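Local coordinates for restriction endonuclease THAI (Thermoplasma acidophilum, PDB 3NDH), which cuts double-stranded DNA as a restriction endonuclease, probably with a PD-(D/E)XK catalytic core, and intercalates into its specific site without flipping out bases, at residues K113-V118 with R180-S185; Q125-W130 with G165-I170; Y39-A44 with V139-S144. All coordinates share one frame; numbering follows the deposited sequence.

Contact 1: K113-V118 with R180-S185. With nucleotides of chain C.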
loop_
_atom_site.group_PDB
_atom_site.type_symbol
_atom_site.label_atom_id
_atom_site.label_comp_id
_atom_site.label_asym_id
_atom_site.label_seq_id
_atom_site.Cartn_x
_atom_site.Cartn_y
_atom_site.Cartn_z
ATOM N N LYS A 113 5.079 -0.685 13.797
ATOM C CA LYS A 113 4.400 0.604 14.029
ATOM C C LYS A 113 3.093 0.469 14.797
ATOM O O LYS A 113 2.303 -0.447 14.564
ATOM C CB LYS A 113 4.129 1.360 12.714
ATOM C CG LYS A 113 5.259 2.273 12.256
ATOM C CD LYS A 113 6.472 1.488 11.820
ATOM C CE LYS A 113 7.636 2.385 11.385
ATOM N NZ LYS A 113 8.853 1.556 11.053
ATOM N N LEU A 114 2.863 1.448 15.672
ATOM C CA LEU A 114 1.597 1.625 16.372
ATOM C C LEU A 114 0.666 2.623 15.675
ATOM O O LEU A 114 -0.548 2.497 15.758
ATOM C CB LEU A 114 1.849 2.072 17.812
ATOM C CG LEU A 114 2.621 1.062 18.670
ATOM C CD1 LEU A 114 2.955 1.704 20.020
ATOM C CD2 LEU A 114 1.845 -0.218 18.874
ATOM N N ILE A 115 1.242 3.601 14.975
ATOM C CA ILE A 115 0.494 4.562 14.158
ATOM C C ILE A 115 1.475 5.076 13.075
ATOM O O ILE A 115 2.674 5.139 13.321
ATOM C CB ILE A 115 -0.092 5.719 15.020
ATOM C CG1 ILE A 115 -1.033 6.592 14.181
ATOM C CG2 ILE A 115 1.009 6.562 15.660
ATOM C CD1 ILE A 115 -1.909 7.530 14.992
ATOM N N TRP A 116 0.966 5.372 11.886
ATOM C CA TRP A 116 1.809 5.715 10.741
ATOM C C TRP A 116 2.029 7.228 10.607
ATOM O O TRP A 116 2.166 7.769 9.504
ATOM C CB TRP A 116 1.219 5.087 9.496
ATOM C CG TRP A 116 1.117 3.591 9.590
ATOM C CD1 TRP A 116 0.005 2.846 9.877
ATOM C CD2 TRP A 116 2.188 2.648 9.396
ATOM N NE1 TRP A 116 0.316 1.512 9.872
ATOM C CE2 TRP A 116 1.645 1.358 9.577
ATOM C CE3 TRP A 116 3.538 2.767 9.066
ATOM C CZ2 TRP A 116 2.403 0.203 9.423
ATOM C CZ3 TRP A 116 4.291 1.603 8.913
ATOM C CH2 TRP A 116 3.724 0.345 9.107
ATOM N N THR A 117 2.187 7.868 11.766
ATOM C CA THR A 117 2.363 9.288 11.907
ATOM C C THR A 117 3.830 9.637 12.139
ATOM O O THR A 117 4.463 9.061 13.029
ATOM C CB THR A 117 1.575 9.776 13.109
ATOM O OG1 THR A 117 0.201 9.584 12.849
ATOM C CG2 THR A 117 1.838 11.264 13.373
ATOM N N VAL A 118 4.366 10.539 11.318
ATOM C CA VAL A 118 5.748 11.001 11.431
ATOM C C VAL A 118 5.850 12.439 11.968
ATOM O O VAL A 118 6.830 12.776 12.632
ATOM C CB VAL A 118 6.478 10.875 10.076
ATOM C CG1 VAL A 118 7.844 11.520 10.146
ATOM C CG2 VAL A 118 6.610 9.413 9.709
ATOM N N ARG A 180 8.689 6.058 9.076
ATOM C CA ARG A 180 7.292 5.895 8.651
ATOM C C ARG A 180 6.271 5.851 9.799
ATOM O O ARG A 180 5.079 5.793 9.526
ATOM C CB ARG A 180 7.135 4.686 7.693
ATOM C CG ARG A 180 7.629 4.974 6.297
ATOM C CD ARG A 180 6.762 6.019 5.608
ATOM N NE ARG A 180 7.191 6.257 4.251
ATOM C CZ ARG A 180 8.202 7.058 3.906
ATOM N NH1 ARG A 180 8.899 7.712 4.837
ATOM N NH2 ARG A 180 8.532 7.193 2.635
ATOM N N GLY A 181 6.698 5.988 11.050
ATOM C CA GLY A 181 5.707 6.105 12.115
ATOM C C GLY A 181 6.244 5.995 13.516
ATOM O O GLY A 181 7.440 5.999 13.736
ATOM N N VAL A 182 5.309 5.889 14.456
ATOM C CA VAL A 182 5.573 5.667 15.877
ATOM C C VAL A 182 5.596 4.158 16.095
ATOM O O VAL A 182 4.699 3.466 15.639
ATOM C CB VAL A 182 4.474 6.286 16.744
ATOM C CG1 VAL A 182 4.764 6.028 18.213
ATOM C CG2 VAL A 182 4.338 7.789 16.465
ATOM N N GLU A 183 6.615 3.656 16.776
ATOM C CA GLU A 183 6.831 2.227 16.915
ATOM C C GLU A 183 6.601 1.752 18.339
ATOM O O GLU A 183 6.702 2.525 19.288
ATOM C CB GLU A 183 8.254 1.908 16.492
ATOM C CG GLU A 183 8.515 2.189 15.031
ATOM C CD GLU A 183 9.979 2.158 14.647
ATOM O OE1 GLU A 183 10.837 1.805 15.485
ATOM O OE2 GLU A 183 10.283 2.510 13.491
ATOM N N ILE A 184 6.318 0.459 18.484
ATOM C CA ILE A 184 6.486 -0.212 19.774
ATOM C C ILE A 184 7.982 -0.450 19.967
ATOM O O ILE A 184 8.694 -0.747 19.018
ATOM C CB ILE A 184 5.662 -1.538 19.862
ATOM C CG1 ILE A 184 5.771 -2.128 21.269
ATOM C CG2 ILE A 184 6.059 -2.534 18.795
ATOM C CD1 ILE A 184 4.852 -3.338 21.540
ATOM N N SER A 185 8.482 -0.251 21.182
ATOM C CA SER A 185 9.901 -0.491 21.419
ATOM C C SER A 185 10.212 -1.969 21.259
ATOM O O SER A 185 9.365 -2.834 21.468
ATOM C CB SER A 185 10.320 0.013 22.800
ATOM O OG SER A 185 9.755 -0.810 23.799
ATOM P P DC C 7 -2.774 -0.569 9.545
ATOM O OP1 DC C 7 -3.484 -1.766 10.007
ATOM O OP2 DC C 7 -1.998 0.253 10.516
ATOM O "O5'" DC C 7 -1.803 -0.990 8.358
ATOM C "C5'" DC C 7 -2.147 -2.045 7.473
ATOM C "C4'" DC C 7 -1.068 -2.196 6.429
ATOM O "O4'" DC C 7 -0.924 -0.945 5.731
ATOM C "C3'" DC C 7 0.330 -2.470 6.977
ATOM O "O3'" DC C 7 0.475 -3.884 7.256
ATOM C "C2'" DC C 7 1.208 -1.999 5.824
ATOM C "C1'" DC C 7 0.354 -0.931 5.106
ATOM N N1 DC C 7 0.883 0.446 5.165
ATOM C C2 DC C 7 1.590 0.935 4.064
ATOM O O2 DC C 7 1.645 0.248 3.032
ATOM N N3 DC C 7 2.184 2.148 4.138
ATOM C C4 DC C 7 2.072 2.877 5.251
ATOM N N4 DC C 7 2.729 4.040 5.302
ATOM C C5 DC C 7 1.295 2.437 6.364
ATOM C C6 DC C 7 0.717 1.225 6.280
ATOM P P DG C 6 -2.982 5.057 11.056
ATOM O OP1 DG C 6 -3.030 4.235 12.280
ATOM O OP2 DG C 6 -1.764 5.844 10.741
ATOM O "O5'" DG C 6 -3.345 4.124 9.815
ATOM C "C5'" DG C 6 -4.551 3.354 9.820
ATOM C "C4'" DG C 6 -4.678 2.568 8.534
ATOM O "O4'" DG C 6 -4.608 3.470 7.416
ATOM C "C3'" DG C 6 -3.561 1.564 8.278
ATOM O "O3'" DG C 6 -3.909 0.322 8.855
ATOM C "C2'" DG C 6 -3.554 1.458 6.768
ATOM C "C1'" DG C 6 -3.823 2.898 6.373
ATOM N N9 DG C 6 -2.649 3.741 6.201
ATOM C C8 DG C 6 -2.176 4.686 7.076
ATOM N N7 DG C 6 -1.183 5.375 6.589
ATOM C C5 DG C 6 -0.976 4.836 5.327
ATOM C C6 DG C 6 -0.063 5.203 4.317
ATOM O O6 DG C 6 0.741 6.137 4.312
ATOM N N1 DG C 6 -0.166 4.367 3.207
ATOM C C2 DG C 6 -1.056 3.327 3.082
ATOM N N2 DG C 6 -0.989 2.618 1.943
ATOM N N3 DG C 6 -1.941 3.004 4.007
ATOM C C4 DG C 6 -1.844 3.796 5.095
ATOM P P DG C 8 1.519 -4.401 8.383
ATOM O OP1 DG C 8 1.127 -5.785 8.747
ATOM O OP2 DG C 8 1.618 -3.359 9.440
ATOM O "O5'" DG C 8 2.921 -4.472 7.623
ATOM C "C5'" DG C 8 3.866 -3.395 7.678
ATOM C "C4'" DG C 8 5.041 -3.696 6.773
ATOM O "O4'" DG C 8 5.784 -2.488 6.476
ATOM C "C3'" DG C 8 6.068 -4.699 7.300
ATOM O "O3'" DG C 8 6.531 -5.461 6.171
ATOM C "C2'" DG C 8 7.150 -3.786 7.858
ATOM C "C1'" DG C 8 7.153 -2.683 6.815
ATOM N N9 DG C 8 7.691 -1.401 7.244
ATOM C C8 DG C 8 7.560 -0.803 8.477
ATOM N N7 DG C 8 8.137 0.365 8.542
ATOM C C5 DG C 8 8.688 0.547 7.279
ATOM C C6 DG C 8 9.436 1.634 6.743
ATOM O O6 DG C 8 9.793 2.679 7.302
ATOM N N1 DG C 8 9.779 1.408 5.412
ATOM C C2 DG C 8 9.451 0.283 4.693
ATOM N N2 DG C 8 9.861 0.251 3.416
ATOM N N3 DG C 8 8.774 -0.737 5.186
ATOM C C4 DG C 8 8.423 -0.535 6.472
HETATM O O HOH W 1 10.248 3.733 9.764
HETATM O O HOH W 2 3.544 6.422 7.384
#

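Contact 2: Q125-W130 with G165-I170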
loop_
_atom_site.group_PDB
_atom_site.type_symbol
_atom_site.label_atom_id
_atom_site.label_comp_id
_atom_site.label_asym_id
_atom_site.label_seq_id
_atom_site.Cartn_x
_atom_site.Cartn_y
_atom_site.Cartn_z
ATOM N N GLN A 125 1.868 13.701 20.689
ATOM C CA GLN A 125 0.478 13.617 21.148
ATOM C C GLN A 125 0.036 12.166 21.310
ATOM O O GLN A 125 -0.633 11.816 22.279
ATOM C CB GLN A 125 -0.445 14.330 20.160
ATOM C CG GLN A 125 -1.888 14.446 20.612
ATOM C CD GLN A 125 -2.736 15.230 19.636
ATOM O OE1 GLN A 125 -2.254 16.149 18.972
ATOM N NE2 GLN A 125 -4.015 14.882 19.553
ATOM N N PHE A 126 0.396 11.325 20.347
ATOM C CA PHE A 126 0.128 9.892 20.439
ATOM C C PHE A 126 0.802 9.273 21.665
ATOM O O PHE A 126 0.154 8.568 22.446
ATOM C CB PHE A 126 0.591 9.192 19.158
ATOM C CG PHE A 126 0.327 7.712 19.134
ATOM C CD1 PHE A 126 -0.872 7.209 18.624
ATOM C CD2 PHE A 126 1.285 6.815 19.571
ATOM C CE1 PHE A 126 -1.110 5.853 18.601
ATOM C CE2 PHE A 126 1.033 5.456 19.556
ATOM C CZ PHE A 126 -0.152 4.987 19.053
ATOM N N LEU A 127 2.096 9.528 21.833
ATOM C CA LEU A 127 2.847 9.019 22.988
ATOM C C LEU A 127 2.132 9.356 24.289
ATOM O O LEU A 127 2.025 8.527 25.182
ATOM C CB LEU A 127 4.264 9.598 22.998
ATOM C CG LEU A 127 5.114 9.508 24.278
ATOM C CD1 LEU A 127 5.515 8.059 24.509
ATOM C CD2 LEU A 127 6.330 10.421 24.160
ATOM N N GLU A 128 1.617 10.571 24.379
ATOM C CA GLU A 128 1.023 11.035 25.621
ATOM C C GLU A 128 -0.417 10.560 25.859
ATOM O O GLU A 128 -0.928 10.712 26.963
ATOM C CB GLU A 128 1.099 12.560 25.680
ATOM C CG GLU A 128 2.528 13.121 25.635
ATOM C CD GLU A 128 3.448 12.565 26.721
ATOM O OE1 GLU A 128 4.679 12.447 26.475
ATOM O OE2 GLU A 128 2.941 12.266 27.827
ATOM N N THR A 129 -1.061 9.965 24.856
ATOM C CA THR A 129 -2.476 9.566 24.974
ATOM C C THR A 129 -2.790 8.085 24.748
ATOM O O THR A 129 -3.734 7.560 25.352
ATOM C CB THR A 129 -3.363 10.384 24.027
ATOM O OG1 THR A 129 -2.905 10.247 22.676
ATOM C CG2 THR A 129 -3.331 11.844 24.414
ATOM N N TRP A 130 -2.022 7.418 23.894
ATOM C CA TRP A 130 -2.324 6.041 23.518
ATOM C C TRP A 130 -2.021 5.042 24.639
ATOM O O TRP A 130 -1.042 5.180 25.377
ATOM C CB TRP A 130 -1.524 5.659 22.265
ATOM C CG TRP A 130 -1.800 4.272 21.733
ATOM C CD1 TRP A 130 -2.772 3.915 20.860
ATOM C CD2 TRP A 130 -1.068 3.079 22.033
ATOM N NE1 TRP A 130 -2.710 2.573 20.611
ATOM C CE2 TRP A 130 -1.664 2.032 21.306
ATOM C CE3 TRP A 130 0.031 2.794 22.845
ATOM C CZ2 TRP A 130 -1.201 0.715 21.375
ATOM C CZ3 TRP A 130 0.486 1.486 22.919
ATOM C CH2 TRP A 130 -0.124 0.468 22.182
ATOM N N GLY A 165 5.711 1.664 31.343
ATOM C CA GLY A 165 5.308 3.027 31.032
ATOM C C GLY A 165 5.397 3.393 29.559
ATOM O O GLY A 165 6.140 2.782 28.788
ATOM N N LYS A 166 4.656 4.438 29.192
ATOM C CA LYS A 166 4.589 4.933 27.812
ATOM C C LYS A 166 5.948 5.280 27.218
ATOM O O LYS A 166 6.190 5.050 26.035
ATOM C CB LYS A 166 3.671 6.171 27.741
ATOM C CG LYS A 166 4.178 7.399 28.505
ATOM C CD LYS A 166 3.174 8.548 28.496
ATOM C CE LYS A 166 3.669 9.714 29.334
ATOM N NZ LYS A 166 3.355 9.558 30.758
ATOM N N ASP A 167 6.846 5.838 28.026
ATOM C CA ASP A 167 8.115 6.329 27.486
ATOM C C ASP A 167 9.085 5.204 27.110
ATOM O O ASP A 167 10.006 5.419 26.308
ATOM C CB ASP A 167 8.741 7.335 28.452
ATOM C CG ASP A 167 7.865 8.562 28.644
ATOM O OD1 ASP A 167 7.605 9.270 27.654
ATOM O OD2 ASP A 167 7.450 8.833 29.795
ATOM N N LYS A 168 8.879 4.019 27.682
ATOM C CA LYS A 168 9.664 2.831 27.331
ATOM C C LYS A 168 8.943 1.921 26.328
ATOM O O LYS A 168 9.593 1.183 25.592
ATOM C CB LYS A 168 10.032 2.019 28.582
ATOM C CG LYS A 168 11.162 1.020 28.329
ATOM C CD LYS A 168 11.454 0.127 29.526
ATOM C CE LYS A 168 12.213 -1.133 29.105
ATOM N NZ LYS A 168 12.040 -2.263 30.070
ATOM N N TYR A 169 7.613 1.974 26.303
ATOM C CA TYR A 169 6.806 1.119 25.404
ATOM C C TYR A 169 6.741 1.681 23.985
ATOM O O TYR A 169 6.684 0.920 23.018
ATOM C CB TYR A 169 5.385 0.983 25.971
ATOM C CG TYR A 169 4.538 -0.163 25.436
ATOM C CD1 TYR A 169 4.369 -1.327 26.179
ATOM C CD2 TYR A 169 3.861 -0.064 24.210
ATOM C CE1 TYR A 169 3.583 -2.372 25.701
ATOM C CE2 TYR A 169 3.069 -1.098 23.734
ATOM C CZ TYR A 169 2.935 -2.261 24.482
ATOM O OH TYR A 169 2.158 -3.315 24.047
ATOM N N ILE A 170 6.708 3.007 23.878
ATOM C CA ILE A 170 6.465 3.724 22.631
ATOM C C ILE A 170 7.739 4.432 22.208
ATOM O O ILE A 170 8.356 5.148 23.014
ATOM C CB ILE A 170 5.342 4.781 22.807
ATOM C CG1 ILE A 170 4.044 4.121 23.271
ATOM C CG2 ILE A 170 5.096 5.575 21.504
ATOM C CD1 ILE A 170 2.941 5.115 23.648
HETATM O O HOH W 3 6.547 11.572 28.049
#

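Contact 3: Y39-A44 with V139-S144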
loop_
_atom_site.group_PDB
_atom_site.type_symbol
_atom_site.label_atom_id
_atom_site.label_comp_id
_atom_site.label_asym_id
_atom_site.label_seq_id
_atom_site.Cartn_x
_atom_site.Cartn_y
_atom_site.Cartn_z
ATOM N N TYR A 39 2.998 -20.295 1.765
ATOM C CA TYR A 39 2.546 -20.221 0.382
ATOM C C TYR A 39 1.646 -19.007 0.127
ATOM O O TYR A 39 1.862 -18.242 -0.819
ATOM C CB TYR A 39 1.857 -21.531 -0.031
ATOM C CG TYR A 39 1.180 -21.483 -1.389
ATOM C CD1 TYR A 39 1.920 -21.439 -2.559
ATOM C CD2 TYR A 39 -0.198 -21.401 -1.486
ATOM C CE1 TYR A 39 1.274 -21.350 -3.813
ATOM C CE2 TYR A 39 -0.844 -21.341 -2.715
ATOM C CZ TYR A 39 -0.113 -21.330 -3.862
ATOM O OH TYR A 39 -0.759 -21.260 -5.089
ATOM N N MET A 40 0.651 -18.821 0.986
ATOM C CA MET A 40 -0.278 -17.701 0.832
ATOM C C MET A 40 0.458 -16.369 0.935
ATOM O O MET A 40 0.222 -15.448 0.148
ATOM C CB MET A 40 -1.385 -17.755 1.880
ATOM C CG MET A 40 -2.200 -19.017 1.806
ATOM S SD MET A 40 -3.927 -18.716 2.255
ATOM C CE MET A 40 -4.399 -20.422 2.516
ATOM N N PHE A 41 1.357 -16.264 1.908
ATOM C CA PHE A 41 2.149 -15.042 2.066
ATOM C C PHE A 41 3.116 -14.839 0.912
ATOM O O PHE A 41 3.432 -13.693 0.574
ATOM C CB PHE A 41 2.846 -15.017 3.419
ATOM C CG PHE A 41 2.022 -14.408 4.530
ATOM C CD1 PHE A 41 0.635 -14.474 4.538
ATOM C CD2 PHE A 41 2.651 -13.749 5.579
ATOM C CE1 PHE A 41 -0.094 -13.888 5.570
ATOM C CE2 PHE A 41 1.931 -13.204 6.604
ATOM C CZ PHE A 41 0.550 -13.242 6.584
ATOM N N GLN A 42 3.560 -15.919 0.284
ATOM C CA GLN A 42 4.385 -15.776 -0.900
ATOM C C GLN A 42 3.566 -15.215 -2.078
ATOM O O GLN A 42 4.056 -14.381 -2.847
ATOM C CB GLN A 42 5.027 -17.119 -1.241
ATOM C CG GLN A 42 6.089 -16.985 -2.302
ATOM C CD GLN A 42 6.893 -18.234 -2.508
ATOM O OE1 GLN A 42 6.815 -19.177 -1.727
ATOM N NE2 GLN A 42 7.664 -18.259 -3.589
ATOM N N LEU A 43 2.325 -15.669 -2.230
ATOM C CA LEU A 43 1.421 -15.101 -3.246
ATOM C C LEU A 43 1.211 -13.621 -2.954
ATOM O O LEU A 43 1.253 -12.795 -3.855
ATOM C CB LEU A 43 0.085 -15.817 -3.274
ATOM C CG LEU A 43 0.073 -17.301 -3.649
ATOM C CD1 LEU A 43 -1.350 -17.818 -3.650
ATOM C CD2 LEU A 43 0.741 -17.550 -4.984
ATOM N N ALA A 44 1.019 -13.263 -1.688
ATOM C CA ALA A 44 0.867 -11.839 -1.351
ATOM C C ALA A 44 2.071 -11.026 -1.777
ATOM O O ALA A 44 1.944 -9.942 -2.358
ATOM C CB ALA A 44 0.620 -11.666 0.135
ATOM N N VAL A 139 2.081 -11.641 12.935
ATOM C CA VAL A 139 2.754 -12.660 12.144
ATOM C C VAL A 139 4.212 -12.278 11.959
ATOM O O VAL A 139 4.541 -11.260 11.353
ATOM C CB VAL A 139 2.120 -12.829 10.759
ATOM C CG1 VAL A 139 2.690 -14.077 10.092
ATOM C CG2 VAL A 139 0.605 -12.912 10.840
ATOM N N HIS A 140 5.074 -13.109 12.536
ATOM C CA HIS A 140 6.510 -12.962 12.403
ATOM C C HIS A 140 6.994 -13.871 11.280
ATOM O O HIS A 140 7.021 -15.078 11.414
ATOM C CB HIS A 140 7.173 -13.306 13.726
ATOM C CG HIS A 140 8.654 -13.415 13.649
ATOM N ND1 HIS A 140 9.376 -14.256 14.464
ATOM C CD2 HIS A 140 9.549 -12.785 12.863
ATOM C CE1 HIS A 140 10.660 -14.145 14.173
ATOM N NE2 HIS A 140 10.794 -13.260 13.203
ATOM N N ILE A 141 7.374 -13.224 10.178
ATOM C CA ILE A 141 7.804 -13.887 8.965
ATOM C C ILE A 141 9.318 -13.939 8.985
ATOM O O ILE A 141 9.980 -12.948 9.274
ATOM C CB ILE A 141 7.352 -13.096 7.733
ATOM C CG1 ILE A 141 5.851 -12.841 7.770
ATOM C CG2 ILE A 141 7.752 -13.785 6.423
ATOM C CD1 ILE A 141 5.430 -11.752 6.812
ATOM N N ASN A 142 9.871 -15.087 8.632
ATOM C CA ASN A 142 11.308 -15.312 8.672
ATOM C C ASN A 142 11.636 -16.322 7.590
ATOM O O ASN A 142 11.756 -17.501 7.870
ATOM C CB ASN A 142 11.700 -15.772 10.077
ATOM C CG ASN A 142 13.183 -15.761 10.321
ATOM O OD1 ASN A 142 13.959 -15.180 9.552
ATOM N ND2 ASN A 142 13.596 -16.407 11.419
ATOM N N TRP A 143 11.745 -15.861 6.339
ATOM C CA TRP A 143 11.828 -16.756 5.181
ATOM C C TRP A 143 13.025 -17.679 5.300
ATOM O O TRP A 143 14.120 -17.237 5.690
ATOM C CB TRP A 143 11.875 -15.964 3.872
ATOM C CG TRP A 143 10.577 -15.280 3.568
ATOM C CD1 TRP A 143 10.343 -13.947 3.555
ATOM C CD2 TRP A 143 9.339 -15.899 3.235
ATOM N NE1 TRP A 143 9.040 -13.688 3.228
ATOM C CE2 TRP A 143 8.400 -14.874 3.029
ATOM C CE3 TRP A 143 8.928 -17.219 3.085
ATOM C CZ2 TRP A 143 7.059 -15.134 2.696
ATOM C CZ3 TRP A 143 7.605 -17.465 2.727
ATOM C CH2 TRP A 143 6.698 -16.425 2.550
ATOM N N SER A 144 12.786 -18.967 5.023
ATOM C CA SER A 144 13.795 -20.025 5.091
ATOM C C SER A 144 14.228 -20.345 6.517
ATOM O O SER A 144 15.249 -21.021 6.739
ATOM C CB SER A 144 15.013 -19.738 4.200
ATOM O OG SER A 144 14.614 -19.665 2.837
#

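Contact 1: K113-V118 with R180-S185
A classic beta bulge joins K113-V118 to R180-S185 in the DNA-reading part of the enzyme, the two residues Leu114 and Ile115 standing opposite the single Val182. Leu114 N donates to Val182 O at 2.7 Å, and Val182 N returns a bond to Ile115 O at 3.0 Å. On the face of the bulge carrying Ile115 and Val182, their CG2 methyls lie side by side. The Lys113 and Glu183 side chains run alongside each other, and Lys113 NZ forms a salt bridge with Glu183 OE2 at 3.0 Å, meeting the carboxylate from above its plane. Lys113 NZ also donates to N7 of DG8 of chain C at 2.9 Å. With Gly111 O and water 1 it thus lies among four acceptors, which probably hold it in place in the major groove. Water 1 ties Lys113 NZ and Arg180 N to O6 of that guanine, and the Arg180 guanidinium goes on to another guanine of the DNA and to Asn178. C5 of DC7 of chain C lies 3.1 Å above one face of the Trp116 ring, and Lys113 CB over the rim of the opposite face. At the ring edge Trp116 NE1 donates to OP2 of DC7 of chain C at 2.7 Å, while the Trp116 backbone N hydrogen-bonds to OP2 of DG6 of chain C. Base edge and phosphates are gripped from the bulge and its flanking loops, characteristic of a sequence-specific protein-DNA recognition site.

Contact 2: Q125-W130 with G165-I170
Trp130 meets Tyr169 at the rim of its indole: Tyr169 CE2 lies in the indole plane, 3.7 Å from Trp130 CZ3. The two rings meet obliquely, their planes inclined at 39° and the centroids of the Trp130 six-membered ring and the Tyr169 ring 6.0 Å apart. One face of the indole receives Phe126 CZ, 3.2 Å above the plane toward its rim, and Trp130 CB in turn sits over the centre of the Phe126 ring. The edge of Phe126 is approached by Ile170 CG2, while Ile170 CD1 comes obliquely to Trp130 CE3. With CG anti to the backbone N (chi1 -177°), Trp130 carries its six-membered ring across to Tyr169 and Ile170, and Trp130 NE1 hydrogen-bonds to Glu89 OE1.

Beside the rings, Leu127 packs against the one-turn helix. Its CD1 rests 3.7 Å from Ile170 CB and also touches Lys166 O, and its CD2 approaches the carboxylate of Asp167. The outer margin is polar and without a direct bond between the segments. Glu128 OE2 lies against Lys166 CE at 3.1 Å, yet stays 4.0 Å from Lys166 NZ, too far for a salt bridge. Water 3 donates to both Glu128 OE1 and Asp167 OD1, at 2.6 Å each, and so probably eases the repulsion between two like charges. Tyr169 continues inward with an edge-to-face contact to Phe161 of helix 154-164. The arrangement is that of a helix end packed on a helix-to-strand junction: the end of helix 120-129 and the loop after it meet helix 166-169 and the start of strand 170-171.

Contact 3: Y39-A44 with V139-S144
Apolar packing carries the meeting of Phe41, on helix 27-46, with Val139 and Ile141, on strand 135-141. Ile141 CD1 meets the phenyl ring at its edge, 3.6 Å from Phe41 CD2, whereas Val139 CG1 comes in obliquely, 3.7 Å from Phe41 CE2. Ile141 has CG1 anti to its carbonyl carbon (chi1 -54°), which together with an extended chi2 carries CD1 to the ring's edge. Helix 58-74 adds to the packing, touching Phe41 through Arg62 and Ile65. An alanine in place of Phe41 is likely to open a gap against Val139 CG1 and Ile141 CD1, leaving both methyl groups without their aromatic partner.

The second aromatic contact is looser. Trp143 CH2 points at the helix, 4.2 Å from Phe41 CB and 3.9 Å from Gln42 N, while Ile141 CG2 sits 3.4 Å above the indole toward its rim. Trp205 packs edge-to-face with Trp143, and Lys207 adds a cation-pi contact.

No hydrogen bond crosses between the two segments; the Gln42 side-chain NE2 bonds Thr208 O instead. Helix and sheet are therefore held together here by the fit of hydrocarbon surfaces rather than by directed polar bonds.

Along the chain the segments come in the order 39-44, 113-118, 125-130, 139-144, 165-170, 180-185, so both segments of contact 2 fall between those of contact 1, while those of contact 3 alternate with the others. Contacts 1 and 2 are neighbours, their centres 11 Å apart. They share the two-stranded sheet of 170-171 and 182-184, and helix 120-129 backs the bulge where Phe126 CD1 packs 3.6 Å from Ile115 CG2. Contact 3, centred 22 Å from contact 1 and 31 Å from contact 2, joins helix 27-46 to the six-stranded mixed sheet near the DNA. Contact 1 carries the base and phosphate contacts described, and contacts 1 and 3 both meet the second subunit.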